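PDB 2ZWS: neutral ceramidase from Pseudomonas aeruginosa, which hydrolyses the N-acyl linkage of ceramides to give sphingosine and a free fatty acid, and also runs the reverse synthesis, using a bound zinc ion. Local coordinates for residues S150-N155 against I178-S183; R298-D303 against E493-A498; L393-F398 against V480-A485; D516-K521 against A595-I600; D525-P530 against A543-H548. All blocks are in the same frame, centred on the assembly; numbering follows the deposited sequence.

Contact 1 of 5, residues S150-N155 against I178-S183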
# COMPACT_ATOMS: atom_id res chain seq x y z
N SER A 150 -21.79 5.48 -3.07
CA SER A 150 -20.78 6.48 -3.36
C SER A 150 -21.19 7.84 -2.79
O SER A 150 -22.38 8.06 -2.44
CB SER A 150 -20.53 6.55 -4.86
OG SER A 150 -21.62 7.14 -5.54
N GLY A 151 -20.20 8.71 -2.64
CA GLY A 151 -20.44 10.07 -2.15
C GLY A 151 -19.26 10.95 -2.44
O GLY A 151 -18.21 10.47 -2.86
N GLU A 152 -19.43 12.24 -2.17
CA GLU A 152 -18.40 13.20 -2.51
C GLU A 152 -17.67 13.65 -1.26
O GLU A 152 -18.28 14.14 -0.30
CB GLU A 152 -18.99 14.41 -3.27
CG GLU A 152 -19.53 14.06 -4.66
CD GLU A 152 -19.52 15.24 -5.64
OE1 GLU A 152 -19.35 16.39 -5.20
OE2 GLU A 152 -19.70 15.00 -6.86
N LEU A 153 -16.35 13.46 -1.28
CA LEU A 153 -15.49 13.86 -0.15
C LEU A 153 -14.69 15.09 -0.59
O LEU A 153 -13.83 14.98 -1.46
CB LEU A 153 -14.58 12.68 0.26
CG LEU A 153 -13.49 12.95 1.31
CD1 LEU A 153 -14.10 13.59 2.58
CD2 LEU A 153 -12.75 11.64 1.65
N ARG A 154 -14.99 16.26 0.01
CA ARG A 154 -14.50 17.56 -0.50
C ARG A 154 -13.11 18.06 -0.09
O ARG A 154 -12.40 18.66 -0.91
CB ARG A 154 -15.45 18.70 -0.08
CG ARG A 154 -16.89 18.56 -0.47
CD ARG A 154 -17.65 19.86 -0.14
NE ARG A 154 -17.63 20.26 1.27
CZ ARG A 154 -18.40 19.74 2.22
NH1 ARG A 154 -19.27 18.77 1.94
NH2 ARG A 154 -18.31 20.19 3.47
N ASN A 155 -12.77 17.85 1.18
CA ASN A 155 -11.71 18.59 1.91
C ASN A 155 -10.53 17.68 2.36
O ASN A 155 -9.74 18.05 3.25
CB ASN A 155 -12.39 19.20 3.15
CG ASN A 155 -11.55 20.25 3.85
OD1 ASN A 155 -10.94 21.12 3.22
ND2 ASN A 155 -11.56 20.21 5.19
N ILE A 178 -9.78 17.93 -8.25
CA ILE A 178 -10.01 16.86 -7.28
C ILE A 178 -10.97 15.83 -7.87
O ILE A 178 -11.92 16.22 -8.58
CB ILE A 178 -10.63 17.51 -5.96
CG1 ILE A 178 -9.54 18.27 -5.21
CG2 ILE A 178 -11.36 16.57 -5.06
CD1 ILE A 178 -8.32 17.53 -5.15
N ASP A 179 -10.73 14.54 -7.60
CA ASP A 179 -11.76 13.56 -7.83
C ASP A 179 -12.40 13.30 -6.46
O ASP A 179 -11.78 12.68 -5.58
CB ASP A 179 -11.20 12.26 -8.43
CG ASP A 179 -12.26 11.18 -8.60
OD1 ASP A 179 -13.44 11.41 -8.26
OD2 ASP A 179 -11.89 10.09 -9.07
N PRO A 180 -13.60 13.84 -6.23
CA PRO A 180 -14.13 13.79 -4.88
C PRO A 180 -14.84 12.47 -4.61
O PRO A 180 -15.30 12.23 -3.50
CB PRO A 180 -15.12 14.95 -4.87
CG PRO A 180 -15.67 14.91 -6.23
CD PRO A 180 -14.52 14.53 -7.15
N GLN A 181 -14.92 11.60 -5.61
CA GLN A 181 -15.75 10.41 -5.43
C GLN A 181 -15.10 9.36 -4.55
O GLN A 181 -14.01 8.87 -4.86
CB GLN A 181 -16.14 9.78 -6.77
CG GLN A 181 -17.13 8.61 -6.56
CD GLN A 181 -17.78 8.17 -7.86
OE1 GLN A 181 -18.92 8.57 -8.17
NE2 GLN A 181 -17.06 7.40 -8.63
N MET A 182 -15.79 9.02 -3.46
CA MET A 182 -15.49 7.81 -2.72
C MET A 182 -16.58 6.76 -2.99
O MET A 182 -17.78 7.06 -2.92
CB MET A 182 -15.41 8.10 -1.22
CG MET A 182 -15.18 6.82 -0.40
SD MET A 182 -15.04 7.13 1.36
CE MET A 182 -13.38 7.86 1.44
N SER A 183 -16.16 5.53 -3.27
CA SER A 183 -17.07 4.39 -3.44
C SER A 183 -16.81 3.43 -2.30
O SER A 183 -15.67 3.27 -1.84
CB SER A 183 -16.76 3.66 -4.77
OG SER A 183 -16.89 4.55 -5.88
O HOH W 1 -20.54 10.32 -5.80
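Gly151 and Met182 face each other as an antiparallel hydrogen-bonded pair, flanked by the non-hydrogen-bonded pairs Ser150 with Ser183 and Glu152 with Gln181; the two short strands run 154° apart. Gly151 N gives its proton to Met182 O at 2.9 Å, and Gly151 O accepts from Met182 N. Beyond the regular strands, Leu153 N donates to Pro180 O at 2.7 Å with an almost straight N-H...O angle of 176°, which carries the pairing one step further into the loops.

The side chain of Met182 can be followed outward. Its CB lies 4.0 Å from Gly151 O. CG stands anti to the backbone N (chi1 176°), the next torsion is also extended, and the chain bends only at the last one, turning CE to within 3.8 Å of Leu153 CD2. The two apolar side chains meet at a slant, and Ala280 and Ile283 of helix 265-286 also touch Met182. On the face that carries Glu152 and Gln181, the Glu152 chain, in one of two modelled conformers, runs beside the Pro180 ring, CD 3.9 Å from Pro180 CG, and one water links Ser150 OG weakly to Gln181 OE1. Before the strand, Asp179 OD1 accepts from Gln181 N at 3.0 Å, from above the carboxylate plane. That bond closes an Asx turn, which here leads into an antiparallel strand pair of the large mixed sheet of the N-terminal domain.

Contact 2 of 5, residues R298-D303 against E493-A498; sequences RFRFVD and ETSAIA. With PLM (palmitic acid), chain G.
Ser495 and Ala496 dock on Phe301, in the edge strand 295-303 of a four-stranded mixed sheet, from the irregular segment after helix 471-488. Two hydrogen bonds tie the loop to the strand, one of them through a side chain. Phe301 N donates to Ser495 OG at 2.9 Å, and Ala496 N donates to Phe301 O at 3.0 Å, from above the carbonyl plane.

Ala498 CB sits over the centre of one face of the Phe301 ring, 4.0 Å from the centroid and 9° off the normal, a CH-pi contact; over the centre of the opposite face lies Phe299 CZ. Having CG anti to the carbonyl carbon (chi1 -78°) sets the ring between these two. Gln68, inferred to bind substrate, and Leu72 of helix 68-81 also touch it.

Glu493 CG lies over the centre of one Arg300 guanidinium face, so close that the detail is doubtful, with the carboxylate beyond it and the two planes 13° apart. Arg300 NH2 and Glu493 OE1, 3.5 Å apart, form a salt bridge of charge alone, no N-H aiming at the oxygen. Val302 CG2 covers the other face.

In the next shell a water bridges Phe299 O, Glu493 O and Ser495 OG. Arg298 NH2 is hydrogen-bonded to Leu490 O and NH1 pairs with Asp296; palmitic acid O2 lies 3.1 Å from Arg298 NH2, over one guanidinium face, and its tail carbon CG 3.8 Å from Glu493 CB.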
# COMPACT_ATOMS: atom_id res chain seq x y z
N ARG A 298 -11.50 -10.96 -16.00
CA ARG A 298 -10.54 -11.19 -17.08
C ARG A 298 -9.18 -10.66 -16.62
O ARG A 298 -9.11 -9.79 -15.75
CB ARG A 298 -10.94 -10.46 -18.38
CG ARG A 298 -12.19 -11.00 -19.06
CD ARG A 298 -12.03 -12.41 -19.65
NE ARG A 298 -13.20 -12.74 -20.46
CZ ARG A 298 -14.38 -13.10 -19.95
NH1 ARG A 298 -14.55 -13.19 -18.63
NH2 ARG A 298 -15.40 -13.35 -20.75
N PHE A 299 -8.14 -11.22 -17.22
CA PHE A 299 -6.78 -10.83 -16.88
C PHE A 299 -5.90 -11.09 -18.09
O PHE A 299 -6.05 -12.12 -18.77
CB PHE A 299 -6.24 -11.68 -15.73
CG PHE A 299 -4.78 -11.45 -15.44
CD1 PHE A 299 -4.40 -10.54 -14.46
CD2 PHE A 299 -3.78 -12.12 -16.16
CE1 PHE A 299 -3.06 -10.28 -14.21
CE2 PHE A 299 -2.45 -11.89 -15.89
CZ PHE A 299 -2.09 -10.97 -14.93
N ARG A 300 -4.95 -10.18 -18.32
CA ARG A 300 -3.98 -10.33 -19.39
C ARG A 300 -2.67 -9.67 -18.99
O ARG A 300 -2.68 -8.51 -18.59
CB ARG A 300 -4.51 -9.59 -20.63
CG ARG A 300 -4.48 -10.44 -21.81
CD ARG A 300 -3.95 -9.72 -23.01
NE ARG A 300 -4.66 -8.52 -23.43
CZ ARG A 300 -4.25 -7.78 -24.46
NH1 ARG A 300 -3.17 -8.16 -25.12
NH2 ARG A 300 -4.92 -6.69 -24.84
N PHE A 301 -1.54 -10.38 -19.14
CA PHE A 301 -0.25 -9.69 -19.25
C PHE A 301 -0.09 -9.14 -20.67
O PHE A 301 -0.24 -9.88 -21.65
CB PHE A 301 0.92 -10.61 -18.93
CG PHE A 301 1.15 -10.84 -17.46
CD1 PHE A 301 1.46 -9.77 -16.61
CD2 PHE A 301 1.11 -12.13 -16.92
CE1 PHE A 301 1.72 -9.98 -15.25
CE2 PHE A 301 1.35 -12.35 -15.53
CZ PHE A 301 1.63 -11.28 -14.71
N VAL A 302 0.22 -7.85 -20.75
CA VAL A 302 0.36 -7.16 -22.05
C VAL A 302 1.79 -6.69 -22.26
O VAL A 302 2.35 -6.00 -21.41
CB VAL A 302 -0.58 -5.93 -22.14
CG1 VAL A 302 -0.52 -5.29 -23.51
CG2 VAL A 302 -2.01 -6.35 -21.82
N ASP A 303 2.39 -7.08 -23.39
CA ASP A 303 3.70 -6.55 -23.73
C ASP A 303 3.56 -5.10 -24.27
O ASP A 303 2.93 -4.86 -25.34
CB ASP A 303 4.39 -7.45 -24.74
CG ASP A 303 5.85 -7.06 -25.00
OD1 ASP A 303 6.32 -6.01 -24.48
OD2 ASP A 303 6.54 -7.84 -25.70
N GLU A 493 -7.05 -11.64 -25.28
CA GLU A 493 -5.92 -12.23 -26.01
C GLU A 493 -4.92 -12.90 -25.08
O GLU A 493 -4.83 -12.56 -23.90
CB GLU A 493 -5.27 -11.24 -27.00
CG GLU A 493 -5.19 -9.77 -26.63
CD GLU A 493 -6.51 -9.00 -26.71
OE1 GLU A 493 -6.62 -8.09 -27.57
OE2 GLU A 493 -7.41 -9.27 -25.88
N THR A 494 -4.21 -13.91 -25.60
CA THR A 494 -3.31 -14.70 -24.76
C THR A 494 -2.29 -13.81 -24.07
O THR A 494 -1.79 -12.86 -24.66
CB THR A 494 -2.57 -15.78 -25.56
OG1 THR A 494 -1.93 -15.17 -26.68
CG2 THR A 494 -3.54 -16.86 -26.04
N SER A 495 -2.01 -14.10 -22.80
CA SER A 495 -1.03 -13.32 -22.04
C SER A 495 0.37 -13.48 -22.61
O SER A 495 0.75 -14.55 -23.06
CB SER A 495 -0.98 -13.79 -20.60
OG SER A 495 -1.98 -13.17 -19.83
N ALA A 496 1.13 -12.40 -22.57
CA ALA A 496 2.56 -12.48 -22.74
C ALA A 496 3.14 -12.77 -21.37
O ALA A 496 2.41 -13.11 -20.46
CB ALA A 496 3.04 -11.08 -23.15
N ILE A 497 4.45 -12.84 -21.23
CA ILE A 497 5.10 -13.89 -20.50
C ILE A 497 5.79 -12.81 -19.65
O ILE A 497 6.53 -11.99 -20.20
CB ILE A 497 6.19 -14.70 -21.19
CG1 ILE A 497 5.57 -15.81 -22.05
CG2 ILE A 497 7.08 -15.34 -20.11
CD1 ILE A 497 4.63 -16.72 -21.28
N ALA A 498 5.51 -12.73 -18.34
CA ALA A 498 6.12 -11.70 -17.51
C ALA A 498 7.56 -12.13 -17.22
O ALA A 498 7.78 -13.24 -16.74
CB ALA A 498 5.35 -11.52 -16.23
C1 PLM G . -14.45 -17.02 -20.85
O1 PLM G . -14.63 -17.47 -19.68
O2 PLM G . -15.36 -16.37 -21.40
C2 PLM G . -13.15 -17.28 -21.57
C3 PLM G . -11.98 -16.87 -20.68
C4 PLM G . -10.66 -17.28 -21.32
C5 PLM G . -10.32 -18.76 -21.20
C6 PLM G . -8.86 -18.96 -21.58
C7 PLM G . -8.71 -19.38 -23.04
C8 PLM G . -8.16 -18.26 -23.91
C9 PLM G . -7.82 -18.78 -25.31
CA PLM G . -8.48 -17.96 -26.41
CB PLM G . -7.55 -16.87 -26.92
CC PLM G . -8.30 -15.55 -27.03
CD PLM G . -8.26 -14.99 -28.45
CE PLM G . -9.35 -13.94 -28.68
CF PLM G . -8.86 -12.53 -28.36
CG PLM G . -8.10 -11.92 -29.52
O HOH W 2 -4.95 -13.76 -21.03

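Contact 3 of 5, residues L393-F398 against V480-A485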
# COMPACT_ATOMS: atom_id res chain seq x y z
N LEU A 393 2.91 -5.86 -18.58
CA LEU A 393 2.10 -5.32 -17.48
C LEU A 393 0.73 -5.99 -17.39
O LEU A 393 0.14 -6.32 -18.42
CB LEU A 393 1.94 -3.80 -17.63
CG LEU A 393 3.25 -3.00 -17.45
CD1 LEU A 393 3.00 -1.59 -17.82
CD2 LEU A 393 3.73 -3.11 -16.00
N PRO A 394 0.23 -6.20 -16.16
CA PRO A 394 -1.05 -6.86 -15.97
C PRO A 394 -2.20 -5.87 -16.14
O PRO A 394 -2.14 -4.73 -15.62
CB PRO A 394 -0.98 -7.32 -14.51
CG PRO A 394 -0.15 -6.26 -13.81
CD PRO A 394 0.87 -5.82 -14.88
N ILE A 395 -3.23 -6.32 -16.86
CA ILE A 395 -4.48 -5.59 -16.98
C ILE A 395 -5.55 -6.56 -16.48
O ILE A 395 -5.58 -7.73 -16.89
CB ILE A 395 -4.76 -5.22 -18.46
CG1 ILE A 395 -3.64 -4.32 -19.08
CG2 ILE A 395 -6.16 -4.60 -18.61
CD1 ILE A 395 -3.48 -3.01 -18.35
N GLN A 396 -6.44 -6.10 -15.59
CA GLN A 396 -7.39 -6.98 -14.94
C GLN A 396 -8.68 -6.24 -14.67
O GLN A 396 -8.67 -5.04 -14.34
CB GLN A 396 -6.79 -7.45 -13.62
CG GLN A 396 -7.63 -8.54 -12.93
CD GLN A 396 -6.97 -9.01 -11.67
OE1 GLN A 396 -6.58 -8.18 -10.85
NE2 GLN A 396 -6.83 -10.34 -11.49
N MET A 397 -9.79 -6.98 -14.76
CA MET A 397 -11.10 -6.48 -14.38
C MET A 397 -11.89 -7.57 -13.69
O MET A 397 -11.86 -8.73 -14.12
CB MET A 397 -11.92 -6.02 -15.60
CG MET A 397 -11.36 -4.82 -16.34
SD MET A 397 -12.30 -4.37 -17.81
CE MET A 397 -13.92 -4.08 -17.10
N PHE A 398 -12.55 -7.20 -12.58
CA PHE A 398 -13.51 -8.08 -11.93
C PHE A 398 -14.90 -7.53 -12.22
O PHE A 398 -15.10 -6.32 -12.21
CB PHE A 398 -13.37 -8.06 -10.40
CG PHE A 398 -12.19 -8.82 -9.86
CD1 PHE A 398 -11.37 -9.60 -10.67
CD2 PHE A 398 -11.94 -8.79 -8.49
CE1 PHE A 398 -10.28 -10.30 -10.14
CE2 PHE A 398 -10.86 -9.51 -7.95
CZ PHE A 398 -10.05 -10.27 -8.77
N VAL A 480 -10.87 -1.01 -22.46
CA VAL A 480 -12.10 -1.10 -23.25
C VAL A 480 -12.20 -2.47 -23.92
O VAL A 480 -13.27 -3.12 -23.87
CB VAL A 480 -12.21 0.05 -24.27
CG1 VAL A 480 -13.28 -0.26 -25.35
CG2 VAL A 480 -12.56 1.32 -23.52
N ASP A 481 -11.09 -2.93 -24.50
CA ASP A 481 -11.09 -4.23 -25.17
C ASP A 481 -11.45 -5.35 -24.17
O ASP A 481 -12.22 -6.27 -24.49
CB ASP A 481 -9.76 -4.49 -25.90
CG ASP A 481 -9.59 -3.62 -27.16
OD1 ASP A 481 -10.55 -2.91 -27.55
OD2 ASP A 481 -8.50 -3.67 -27.78
N MET A 482 -10.93 -5.25 -22.94
CA MET A 482 -11.23 -6.24 -21.91
C MET A 482 -12.71 -6.18 -21.52
O MET A 482 -13.35 -7.22 -21.37
CB MET A 482 -10.34 -6.03 -20.68
CG MET A 482 -10.60 -7.08 -19.60
SD MET A 482 -9.26 -7.07 -18.38
CE MET A 482 -7.96 -7.90 -19.32
N ALA A 483 -13.25 -4.97 -21.41
CA ALA A 483 -14.67 -4.78 -21.05
C ALA A 483 -15.57 -5.40 -22.13
O ALA A 483 -16.59 -6.02 -21.84
CB ALA A 483 -14.99 -3.28 -20.90
N VAL A 484 -15.20 -5.18 -23.40
CA VAL A 484 -15.96 -5.76 -24.52
C VAL A 484 -15.89 -7.28 -24.47
O VAL A 484 -16.92 -7.95 -24.62
CB VAL A 484 -15.43 -5.23 -25.86
CG1 VAL A 484 -16.01 -6.06 -27.07
CG2 VAL A 484 -15.80 -3.74 -26.01
N ALA A 485 -14.70 -7.84 -24.23
CA ALA A 485 -14.60 -9.30 -24.04
C ALA A 485 -15.53 -9.85 -22.94
O ALA A 485 -16.21 -10.85 -23.13
CB ALA A 485 -13.15 -9.71 -23.79
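Helix 471-488 packs on a beta sheet through two methionines, Met482 of the helix lying against Met397 of strand 392-400. The short axes run 40° apart and come within 9.1 Å of each other. No hydrogen bond links the two segments, and every residue that touches is buried.

The two methionine chains lie alongside each other, running opposite ways, with Met397 SD 3.7 Å from Met482 CG in one of two modelled conformers of Met397. In return Met482 SD lies 3.7 Å from Met397 N. Met482 CG is anti to its backbone N (chi1 -178°); with the next torsion also extended, the chain reaches toward the strand until the bend at the last torsion lays CE beside it, 3.8 Å from Ile395 CG2 and 3.4 Å from Ile395 O.

Strand 392-400 is an inner strand of a four-stranded mixed sheet, between strands 295-303 and 403-407, and helix 471-488 packs against the side of it from which Ile395 and Met397 project. Tyr475, Phe479 and Leu486 of the same helix extend this apolar layer, and Val424 of helix 414-428 touches both Met397 and Ala483. In that same conformer Met397 bends the other way at its last torsion, and its CE reaches 4.0 Å from Ala483 CB.

Contact 4 of 5, residues D516-K521 against A595-I600; sequences DPYIGK and ASKATI
Tyr518, Ala595 and Asp516 bury the largest areas in this contact between the loop 516-521 and the start of strand 595-603. Tyr518 is the residue that reaches furthest along the strand. Its CG is anti to the carbonyl carbon (chi1 -84°), which carries the ring alongside successive residues of the strand: CD2 lies 4.1 Å from Ala595 CB, and CE2 comes 3.5 Å from Ser596 O, which meets the ring at its edge, near the plane. At the far end Tyr518 OH touches Lys597 CB at 3.4 Å; contacts further out along the lysine belong to one of two modelled conformers.

Ala595 meets the loop a second time, through the Asp516 carbonyl. Asp516 O is 3.2 Å from Ala595 CA in a CA-H...O contact with an angle of 144° at the hydrogen. The same oxygen accepts from a water at 2.8 Å, and that water in turn accepts from Ser596 N at 2.9 Å, so solvent supplies a polar link where no direct hydrogen bond joins the two segments. The Asp516 carboxylate turns elsewhere, OD1 accepting from Ser594 OG.

Past Tyr518 the chain folds back in a type II beta turn closed by Lys521 N and Tyr518 O, with Gly520 at positive phi. The tyrosine also touches Val591 of strand 584-591, Val545 of strand 539-545 and Leu527 of strand 526-528.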
# COMPACT_ATOMS: atom_id res chain seq x y z
N ASP A 516 25.74 -6.91 20.50
CA ASP A 516 26.22 -7.06 21.86
C ASP A 516 25.36 -6.18 22.75
O ASP A 516 24.88 -5.12 22.30
CB ASP A 516 27.66 -6.59 21.95
CG ASP A 516 28.62 -7.50 21.21
OD1 ASP A 516 29.18 -7.04 20.19
OD2 ASP A 516 28.79 -8.66 21.64
N PRO A 517 25.20 -6.57 24.03
CA PRO A 517 24.50 -5.69 24.96
C PRO A 517 25.37 -4.48 25.29
O PRO A 517 26.57 -4.45 24.94
CB PRO A 517 24.29 -6.56 26.21
CG PRO A 517 24.88 -7.91 25.90
CD PRO A 517 25.69 -7.81 24.67
N TYR A 518 24.78 -3.48 25.92
CA TYR A 518 25.58 -2.37 26.46
C TYR A 518 26.60 -2.99 27.40
O TYR A 518 26.30 -3.95 28.12
CB TYR A 518 24.70 -1.45 27.30
CG TYR A 518 23.91 -0.37 26.59
CD1 TYR A 518 23.84 0.90 27.13
CD2 TYR A 518 23.17 -0.64 25.43
CE1 TYR A 518 23.09 1.91 26.54
CE2 TYR A 518 22.41 0.36 24.81
CZ TYR A 518 22.38 1.62 25.38
OH TYR A 518 21.64 2.63 24.81
N ILE A 519 27.80 -2.41 27.41
CA ILE A 519 28.85 -2.77 28.35
C ILE A 519 28.29 -2.78 29.77
O ILE A 519 27.62 -1.83 30.22
CB ILE A 519 30.05 -1.81 28.18
CG1 ILE A 519 30.70 -2.02 26.80
CG2 ILE A 519 31.08 -2.00 29.28
CD1 ILE A 519 31.20 -3.45 26.56
N GLY A 520 28.53 -3.90 30.45
CA GLY A 520 28.06 -4.09 31.80
C GLY A 520 26.59 -4.41 31.96
O GLY A 520 26.08 -4.43 33.07
N LYS A 521 25.89 -4.65 30.85
CA LYS A 521 24.46 -4.94 30.92
C LYS A 521 24.10 -6.20 30.14
O LYS A 521 24.98 -6.83 29.53
CB LYS A 521 23.65 -3.72 30.40
CG LYS A 521 23.97 -2.42 31.10
CD LYS A 521 22.98 -1.31 30.76
CE LYS A 521 23.54 0.07 31.10
NZ LYS A 521 23.75 0.24 32.56
N ALA A 595 26.01 -2.31 19.84
CA ALA A 595 24.90 -2.29 20.79
C ALA A 595 23.73 -1.50 20.20
O ALA A 595 23.85 -0.87 19.16
CB ALA A 595 25.34 -1.67 22.14
N SER A 596 22.61 -1.53 20.88
CA SER A 596 21.44 -0.76 20.41
C SER A 596 20.40 -0.59 21.51
O SER A 596 20.37 -1.35 22.48
CB SER A 596 20.82 -1.42 19.16
OG SER A 596 20.42 -2.75 19.39
N LYS A 597 19.52 0.38 21.32
CA LYS A 597 18.47 0.61 22.29
C LYS A 597 17.12 0.69 21.61
O LYS A 597 16.98 1.18 20.47
CB LYS A 597 18.74 1.86 23.12
CG LYS A 597 18.69 3.15 22.35
CD LYS A 597 18.91 4.35 23.26
CE LYS A 597 18.64 5.63 22.52
NZ LYS A 597 18.67 6.81 23.42
N ALA A 598 16.13 0.14 22.31
CA ALA A 598 14.74 0.19 21.88
C ALA A 598 14.05 1.21 22.77
O ALA A 598 14.02 1.03 23.97
CB ALA A 598 14.10 -1.15 22.06
N THR A 599 13.52 2.28 22.20
CA THR A 599 12.78 3.27 22.97
C THR A 599 11.31 3.07 22.62
O THR A 599 10.95 3.04 21.44
CB THR A 599 13.22 4.70 22.62
OG1 THR A 599 14.64 4.84 22.84
CG2 THR A 599 12.47 5.72 23.50
N ILE A 600 10.50 2.90 23.65
CA ILE A 600 9.09 2.58 23.49
C ILE A 600 8.27 3.64 24.20
O ILE A 600 8.55 4.02 25.34
CB ILE A 600 8.78 1.18 24.03
CG1 ILE A 600 9.41 0.12 23.12
CG2 ILE A 600 7.28 0.98 24.20
CD1 ILE A 600 9.66 -1.20 23.80
O HOH W 3 22.51 -3.64 22.81

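Contact 5 of 5, residues D525-P530 against A543-H548; sequences DVLQQP and AFVTGH
A classic beta bulge marks the pairing of edge strand 526-528 with strand 539-545: Leu527 and Gln528 both face Ala543, and the register shifts by one after the Val526-Phe544 pair. Ala543 O accepts from two amides, Leu527 N at 2.7 Å and Gln528 N at 3.2 Å, which approach from the same face of its carbonyl plane. Ala543 N donates back to Gln528 O, in plane and on a lone pair. Ahead of the bulge, Val545 N donates to Asp525 O at 2.9 Å.

Val526 and Phe544 run alongside each other in the same direction, with Val526 CG2 3.6 Å from Phe544 CE1. The Leu527 and Val545 side chains meet nearly at right angles, Leu527 CD2 3.7 Å from Val545 CG2. Phe544 also meets the His617 ring, on the inner side of the sandwich.

The amides of Leu527 and Gln528 both keep a partner in spite of the extra residue, because one carbonyl serves two donors while the apolar side chains stay packed.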
# COMPACT_ATOMS: atom_id res chain seq x y z
N ASP A 525 17.72 -5.43 29.49
CA ASP A 525 17.83 -4.56 30.65
C ASP A 525 17.14 -3.22 30.38
O ASP A 525 17.19 -2.68 29.27
CB ASP A 525 19.31 -4.33 31.02
CG ASP A 525 19.92 -5.49 31.80
OD1 ASP A 525 19.23 -6.52 32.07
OD2 ASP A 525 21.12 -5.37 32.16
N VAL A 526 16.49 -2.68 31.40
CA VAL A 526 15.82 -1.38 31.30
C VAL A 526 16.83 -0.23 31.45
O VAL A 526 17.52 -0.12 32.48
CB VAL A 526 14.66 -1.24 32.29
CG1 VAL A 526 14.01 0.13 32.15
CG2 VAL A 526 13.63 -2.31 32.03
N LEU A 527 16.90 0.61 30.42
CA LEU A 527 17.72 1.81 30.40
C LEU A 527 17.01 3.03 30.97
O LEU A 527 17.65 3.91 31.57
CB LEU A 527 18.21 2.11 28.98
CG LEU A 527 19.09 1.02 28.34
CD1 LEU A 527 19.25 1.29 26.84
CD2 LEU A 527 20.48 1.00 29.04
N GLN A 528 15.70 3.10 30.75
CA GLN A 528 14.88 4.20 31.24
C GLN A 528 13.57 3.63 31.77
O GLN A 528 12.78 3.10 30.98
CB GLN A 528 14.57 5.20 30.13
CG GLN A 528 13.69 6.36 30.60
CD GLN A 528 13.68 7.50 29.61
OE1 GLN A 528 14.69 7.78 28.97
NE2 GLN A 528 12.54 8.16 29.48
N GLN A 529 13.39 3.70 33.08
CA GLN A 529 12.16 3.27 33.73
C GLN A 529 11.10 4.34 33.59
O GLN A 529 11.42 5.52 33.46
CB GLN A 529 12.40 2.95 35.22
CG GLN A 529 13.32 1.75 35.45
CD GLN A 529 12.64 0.39 35.32
OE1 GLN A 529 11.48 0.29 34.93
NE2 GLN A 529 13.40 -0.69 35.62
N PRO A 530 9.81 3.93 33.65
CA PRO A 530 8.73 4.91 33.67
C PRO A 530 8.71 5.67 34.99
O PRO A 530 9.22 5.15 36.00
CB PRO A 530 7.48 4.04 33.58
CG PRO A 530 7.91 2.72 34.20
CD PRO A 530 9.31 2.55 33.76
N ALA A 543 12.89 2.60 27.85
CA ALA A 543 13.92 2.15 26.90
C ALA A 543 14.63 0.93 27.43
O ALA A 543 14.82 0.82 28.66
CB ALA A 543 14.93 3.26 26.61
N PHE A 544 15.06 0.07 26.51
CA PHE A 544 15.69 -1.24 26.83
C PHE A 544 16.93 -1.46 25.99
O PHE A 544 17.00 -1.00 24.85
CB PHE A 544 14.76 -2.38 26.44
CG PHE A 544 13.44 -2.41 27.17
CD1 PHE A 544 13.25 -3.24 28.27
CD2 PHE A 544 12.39 -1.60 26.75
CE1 PHE A 544 12.03 -3.28 28.91
CE2 PHE A 544 11.17 -1.61 27.40
CZ PHE A 544 10.99 -2.48 28.49
N VAL A 545 17.91 -2.19 26.54
CA VAL A 545 19.04 -2.73 25.75
C VAL A 545 18.44 -3.75 24.79
O VAL A 545 17.68 -4.62 25.22
CB VAL A 545 20.06 -3.44 26.69
CG1 VAL A 545 21.16 -4.09 25.90
CG2 VAL A 545 20.63 -2.46 27.70
N THR A 546 18.75 -3.66 23.50
CA THR A 546 18.10 -4.53 22.52
C THR A 546 19.07 -5.13 21.51
O THR A 546 20.30 -4.97 21.63
CB THR A 546 16.98 -3.79 21.76
OG1 THR A 546 16.27 -2.96 22.67
CG2 THR A 546 16.02 -4.79 21.16
N GLY A 547 18.52 -5.84 20.52
CA GLY A 547 19.26 -6.28 19.34
C GLY A 547 18.54 -5.79 18.08
O GLY A 547 17.40 -5.32 18.12
N HIS A 548 19.21 -5.92 16.95
CA HIS A 548 18.74 -5.39 15.68
C HIS A 548 17.41 -6.00 15.19
O HIS A 548 17.31 -7.22 15.07
CB HIS A 548 19.81 -5.65 14.63
CG HIS A 548 19.79 -4.66 13.51
ND1 HIS A 548 18.68 -4.45 12.71
CD2 HIS A 548 20.74 -3.81 13.06
CE1 HIS A 548 18.96 -3.52 11.81
NE2 HIS A 548 20.20 -3.11 12.01

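Contacts 2 and 3 have centres 10 Å apart and share a sheet, Val302 N meeting Leu393 O at 2.8 Å; helix 471-488 and the loop at 493-498 contact neighbouring strands of that sheet. The palmitic acid lies beside contact 2, about 10 Å from the Met482 side chain of contact 3. Contacts 4 and 5 have centres 6 Å apart in the C-terminal sandwich, joined by a probable hydrogen bond from Phe544 N to Ala598 O, 2.9 Å, and lie more than 50 Å from contacts 2 and 3 between centres. The side chain of Phe544 is about 14 Å from the magnesium ion. Contact 1 stands apart; the side chains of Met182 and Asn60, a probable substrate-binding residue, are about 11 Å apart.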